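Long-range contact in 3-dehydroquinate dehydratase (Enterococcus faecalis, PDB 4PH6), which catalyses the cis-dehydration of 3-dehydroquinate to 3-dehydroshikimate through an imine intermediate, the third step of the chorismate pathway: residues R51-F61 / F84-F95. Numbering follows the deposited sequence.
Sequences RLDYYENVADF and FRTQKEGGEMAF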
loop_
_atom_site.group_PDB
_atom_site.type_symbol
_atom_site.label_atom_id
_atom_site.label_comp_id
_atom_site.label_asym_id
_atom_site.label_seq_id
_atom_site.Cartn_x
_atom_site.Cartn_y
_atom_site.Cartn_z
ATOM N N ARG A 51 -7.074 -18.232 -18.701
ATOM C CA ARG A 51 -6.744 -19.358 -17.834
ATOM C C ARG A 51 -7.269 -20.678 -18.409
ATOM O O ARG A 51 -8.462 -20.953 -18.371
ATOM C CB ARG A 51 -7.290 -19.130 -16.421
ATOM C CG ARG A 51 -6.513 -18.093 -15.597
ATOM C CD ARG A 51 -5.225 -18.662 -15.032
ATOM N NE ARG A 51 -5.488 -19.833 -14.200
ATOM C CZ ARG A 51 -5.792 -19.788 -12.904
ATOM N NH1 ARG A 51 -5.873 -18.617 -12.274
ATOM N NH2 ARG A 51 -6.015 -20.915 -12.237
ATOM N N LEU A 52 -6.347 -21.487 -18.920
ATOM C CA LEU A 52 -6.663 -22.749 -19.592
ATOM C C LEU A 52 -7.304 -23.791 -18.692
ATOM O O LEU A 52 -8.153 -24.567 -19.138
ATOM C CB LEU A 52 -5.387 -23.346 -20.206
ATOM C CG LEU A 52 -4.800 -22.490 -21.324
ATOM C CD1 LEU A 52 -3.601 -23.166 -21.947
ATOM C CD2 LEU A 52 -5.873 -22.197 -22.378
ATOM N N ASP A 53 -6.893 -23.811 -17.429
ATOM C CA ASP A 53 -7.302 -24.882 -16.530
ATOM C C ASP A 53 -8.773 -24.734 -16.124
ATOM O O ASP A 53 -9.346 -25.646 -15.528
ATOM C CB ASP A 53 -6.378 -24.937 -15.302
ATOM C CG ASP A 53 -6.178 -23.588 -14.652
ATOM O OD1 ASP A 53 -6.647 -23.398 -13.510
ATOM O OD2 ASP A 53 -5.558 -22.713 -15.287
ATOM N N TYR A 54 -9.386 -23.601 -16.480
ATOM C CA TYR A 54 -10.832 -23.436 -16.339
ATOM C C TYR A 54 -11.600 -23.967 -17.556
ATOM O O TYR A 54 -12.775 -24.319 -17.439
ATOM C CB TYR A 54 -11.196 -21.961 -16.138
ATOM C CG TYR A 54 -11.082 -21.450 -14.720
ATOM C CD1 TYR A 54 -12.155 -21.520 -13.839
ATOM C CD2 TYR A 54 -9.899 -20.876 -14.273
ATOM C CE1 TYR A 54 -12.045 -21.028 -12.550
ATOM C CE2 TYR A 54 -9.783 -20.394 -13.001
ATOM C CZ TYR A 54 -10.853 -20.469 -12.142
ATOM O OH TYR A 54 -10.712 -19.980 -10.878
ATOM N N TYR A 55 -10.949 -24.004 -18.723
ATOM C CA TYR A 55 -11.652 -24.362 -19.962
ATOM C C TYR A 55 -12.121 -25.816 -19.976
ATOM O O TYR A 55 -11.311 -26.733 -19.859
ATOM C CB TYR A 55 -10.777 -24.092 -21.188
ATOM C CG TYR A 55 -11.491 -24.385 -22.493
ATOM C CD1 TYR A 55 -12.815 -24.008 -22.677
ATOM C CD2 TYR A 55 -10.846 -25.044 -23.539
ATOM C CE1 TYR A 55 -13.483 -24.279 -23.851
ATOM C CE2 TYR A 55 -11.506 -25.303 -24.732
ATOM C CZ TYR A 55 -12.825 -24.920 -24.875
ATOM O OH TYR A 55 -13.499 -25.189 -26.036
ATOM N N GLU A 56 -13.426 -26.025 -20.145
ATOM C CA GLU A 56 -13.993 -27.372 -20.073
ATOM C C GLU A 56 -13.408 -28.365 -21.095
ATOM O O GLU A 56 -13.407 -29.575 -20.844
ATOM C CB GLU A 56 -15.521 -27.321 -20.231
ATOM C CG GLU A 56 -16.031 -26.847 -21.584
ATOM C CD GLU A 56 -17.560 -26.737 -21.640
ATOM O OE1 GLU A 56 -18.234 -27.158 -20.678
ATOM O OE2 GLU A 56 -18.090 -26.218 -22.647
ATOM N N ASN A 57 -12.921 -27.871 -22.233
ATOM C CA ASN A 57 -12.406 -28.758 -23.279
ATOM C C ASN A 57 -10.887 -28.804 -23.374
ATOM O O ASN A 57 -10.347 -29.152 -24.423
ATOM C CB ASN A 57 -12.969 -28.364 -24.652
ATOM C CG ASN A 57 -14.457 -28.589 -24.756
ATOM O OD1 ASN A 57 -14.985 -29.562 -24.213
ATOM N ND2 ASN A 57 -15.145 -27.696 -25.457
ATOM N N VAL A 58 -10.201 -28.480 -22.281
ATOM C CA VAL A 58 -8.758 -28.258 -22.321
ATOM C C VAL A 58 -7.940 -29.525 -22.657
ATOM O O VAL A 58 -6.763 -29.447 -23.039
ATOM C CB VAL A 58 -8.281 -27.666 -20.984
ATOM C CG1 VAL A 58 -8.172 -28.737 -19.932
ATOM C CG2 VAL A 58 -6.957 -26.963 -21.160
ATOM N N ALA A 59 -8.576 -30.682 -22.535
ATOM C CA ALA A 59 -7.949 -31.946 -22.892
ATOM C C ALA A 59 -7.903 -32.122 -24.402
ATOM O O ALA A 59 -7.135 -32.937 -24.909
ATOM C CB ALA A 59 -8.685 -33.104 -22.257
ATOM N N ASP A 60 -8.733 -31.373 -25.122
ATOM C CA ASP A 60 -8.687 -31.383 -26.578
ATOM C C ASP A 60 -7.775 -30.258 -27.056
ATOM O O ASP A 60 -8.196 -29.112 -27.206
ATOM C CB ASP A 60 -10.088 -31.241 -27.181
ATOM C CG ASP A 60 -10.109 -31.496 -28.681
ATOM O OD1 ASP A 60 -9.036 -31.752 -29.268
ATOM O OD2 ASP A 60 -11.199 -31.405 -29.285
ATOM N N PHE A 61 -6.520 -30.609 -27.299
ATOM C CA PHE A 61 -5.464 -29.625 -27.512
ATOM C C PHE A 61 -5.672 -28.822 -28.797
ATOM O O PHE A 61 -5.257 -27.661 -28.879
ATOM C CB PHE A 61 -4.100 -30.318 -27.523
ATOM C CG PHE A 61 -3.762 -31.047 -26.236
ATOM C CD1 PHE A 61 -4.435 -30.771 -25.051
ATOM C CD2 PHE A 61 -2.756 -32.003 -26.215
ATOM C CE1 PHE A 61 -4.120 -31.434 -23.875
ATOM C CE2 PHE A 61 -2.440 -32.671 -25.044
ATOM C CZ PHE A 61 -3.122 -32.380 -23.869
ATOM N N PHE A 84 -1.816 -22.406 -18.051
ATOM C CA PHE A 84 -2.459 -23.544 -17.397
ATOM C C PHE A 84 -1.969 -23.627 -15.956
ATOM O O PHE A 84 -0.890 -24.160 -15.703
ATOM C CB PHE A 84 -2.178 -24.866 -18.131
ATOM C CG PHE A 84 -3.047 -26.007 -17.659
ATOM C CD1 PHE A 84 -4.229 -26.315 -18.318
ATOM C CD2 PHE A 84 -2.697 -26.754 -16.546
ATOM C CE1 PHE A 84 -5.047 -27.346 -17.873
ATOM C CE2 PHE A 84 -3.517 -27.794 -16.094
ATOM C CZ PHE A 84 -4.690 -28.082 -16.757
ATOM N N ARG A 85 -2.712 -23.069 -15.007
ATOM C CA ARG A 85 -2.257 -23.163 -13.623
ATOM C C ARG A 85 -2.425 -24.596 -13.131
ATOM O O ARG A 85 -3.520 -25.160 -13.208
ATOM C CB ARG A 85 -3.007 -22.191 -12.717
ATOM C CG ARG A 85 -2.475 -22.120 -11.290
ATOM C CD ARG A 85 -1.046 -21.624 -11.240
ATOM N NE ARG A 85 -0.916 -20.331 -11.897
ATOM C CZ ARG A 85 0.036 -20.030 -12.774
ATOM N NH1 ARG A 85 0.964 -20.921 -13.089
ATOM N NH2 ARG A 85 0.075 -18.824 -13.313
ATOM N N THR A 86 -1.350 -25.196 -12.644
ATOM C CA THR A 86 -1.447 -26.576 -12.173
ATOM C C THR A 86 -2.096 -26.603 -10.797
ATOM O O THR A 86 -2.000 -25.641 -10.031
ATOM C CB THR A 86 -0.085 -27.275 -12.096
ATOM O OG1 THR A 86 0.681 -26.705 -11.028
ATOM C CG2 THR A 86 0.666 -27.116 -13.412
ATOM N N GLN A 87 -2.728 -27.727 -10.487
ATOM C CA GLN A 87 -3.503 -27.891 -9.265
ATOM C C GLN A 87 -2.702 -27.596 -7.993
ATOM O O GLN A 87 -3.234 -27.012 -7.057
ATOM C CB GLN A 87 -4.073 -29.312 -9.208
ATOM C CG GLN A 87 -5.229 -29.502 -8.240
ATOM C CD GLN A 87 -5.907 -30.863 -8.395
ATOM O OE1 GLN A 87 -5.262 -31.856 -8.750
ATOM N NE2 GLN A 87 -7.212 -30.909 -8.137
ATOM N N LYS A 88 -1.426 -27.971 -7.956
ATOM C CA LYS A 88 -0.642 -27.793 -6.731
ATOM C C LYS A 88 -0.285 -26.321 -6.471
ATOM O O LYS A 88 0.221 -25.977 -5.398
ATOM C CB LYS A 88 0.637 -28.636 -6.774
ATOM C CG LYS A 88 1.190 -29.012 -5.394
ATOM C CD LYS A 88 2.710 -29.259 -5.472
ATOM C CE LYS A 88 3.121 -30.715 -5.211
ATOM N NZ LYS A 88 3.771 -30.915 -3.882
ATOM N N GLU A 89 -0.549 -25.455 -7.449
ATOM C CA GLU A 89 -0.290 -24.026 -7.275
ATOM C C GLU A 89 -1.573 -23.210 -7.452
ATOM O O GLU A 89 -1.531 -22.065 -7.906
ATOM C CB GLU A 89 0.804 -23.557 -8.249
ATOM C CG GLU A 89 2.074 -24.415 -8.165
ATOM C CD GLU A 89 3.317 -23.752 -8.751
ATOM O OE1 GLU A 89 3.260 -22.569 -9.157
ATOM O OE2 GLU A 89 4.368 -24.424 -8.790
ATOM N N GLY A 90 -2.709 -23.815 -7.105
ATOM C CA GLY A 90 -3.994 -23.124 -7.134
ATOM C C GLY A 90 -4.905 -23.391 -8.329
ATOM O O GLY A 90 -6.004 -22.859 -8.409
ATOM N N GLY A 91 -4.450 -24.220 -9.260
ATOM C CA GLY A 91 -5.189 -24.480 -10.480
ATOM C C GLY A 91 -6.528 -25.154 -10.274
ATOM O O GLY A 91 -6.849 -25.567 -9.167
ATOM N N GLU A 92 -7.305 -25.281 -11.344
ATOM C CA GLU A 92 -8.677 -25.783 -11.228
ATOM C C GLU A 92 -8.836 -27.299 -11.362
ATOM O O GLU A 92 -9.805 -27.859 -10.860
ATOM C CB GLU A 92 -9.570 -25.107 -12.264
ATOM C CG GLU A 92 -9.901 -23.675 -11.919
ATOM C CD GLU A 92 -10.698 -23.544 -10.624
ATOM O OE1 GLU A 92 -11.808 -24.106 -10.544
ATOM O OE2 GLU A 92 -10.208 -22.874 -9.690
ATOM N N MET A 93 -7.902 -27.961 -12.039
ATOM C CA MET A 93 -8.069 -29.383 -12.346
ATOM C C MET A 93 -6.784 -30.201 -12.317
ATOM O O MET A 93 -5.695 -29.700 -12.629
ATOM C CB MET A 93 -8.710 -29.549 -13.722
ATOM C CG MET A 93 -7.883 -28.954 -14.829
ATOM S SD MET A 93 -8.578 -29.196 -16.470
ATOM C CE MET A 93 -8.214 -30.915 -16.749
ATOM N N ALA A 94 -6.933 -31.471 -11.956
ATOM C CA ALA A 94 -5.857 -32.441 -12.074
ATOM C C ALA A 94 -5.451 -32.602 -13.546
ATOM O O ALA A 94 -6.288 -32.559 -14.446
ATOM C CB ALA A 94 -6.284 -33.773 -11.480
ATOM N N PHE A 95 -4.163 -32.794 -13.784
ATOM C CA PHE A 95 -3.631 -32.850 -15.137
ATOM C C PHE A 95 -2.262 -33.488 -15.021
ATOM O O PHE A 95 -1.447 -33.058 -14.201
ATOM C CB PHE A 95 -3.543 -31.441 -15.744
ATOM C CG PHE A 95 -3.837 -31.363 -17.230
ATOM C CD1 PHE A 95 -4.983 -31.935 -17.765
ATOM C CD2 PHE A 95 -2.998 -30.651 -18.081
ATOM C CE1 PHE A 95 -5.266 -31.833 -19.122
ATOM C CE2 PHE A 95 -3.278 -30.541 -19.432
ATOM C CZ PHE A 95 -4.416 -31.132 -19.953
HETATM O O HOH W 1 -7.893 -21.219 -10.051
#
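Phe84 lays one ring face over Asp53, whose CB stands 3.8 Å from the ring centroid in a CH-pi contact, while Leu52 and Val58 touch the ring's edge. Arg85 N donates a hydrogen bond to Asp53 OD2 at 2.9 Å, descending steeply on the carboxylate from above its plane. Arg85 CB lies over a face of the Arg51 guanidinium, which grips Asp53 side-on in a salt bridge, NE to OD2 and NH2 to OD1, the carboxylate at its edge. A water takes a hydrogen bond from Arg51 NH2 and gives one each to Gly90 O and Glu92 OE2. Glu92 N reaches the anti side of Asp53 OD1 (2.9 Å), giving each carboxylate oxygen two donors. Chi1 of -74° sets Glu92 CG over the Tyr54 ring, 3.3 Å from its centroid, and a bend at chi2 (-63°) lays the carboxylate on the ring, their planes 9° apart. Met93 SD meets Val58 CG1 tip to tip at 3.5 Å, and Phe95 CZ meets Phe61 CE1 edge to edge. Asp53 thus ties the Arg51 guanidinium to the Arg85 backbone, both arginines predicted substrate ligands, at the C-terminal ends of adjacent parallel strands 47-51 and 80-83 of the (beta/alpha)8 barrel; the Arg85 guanidinium turns away to salt bridges with Asp117 and Glu119, while Leu52, Val58 and Phe61 pack on helix 97-110.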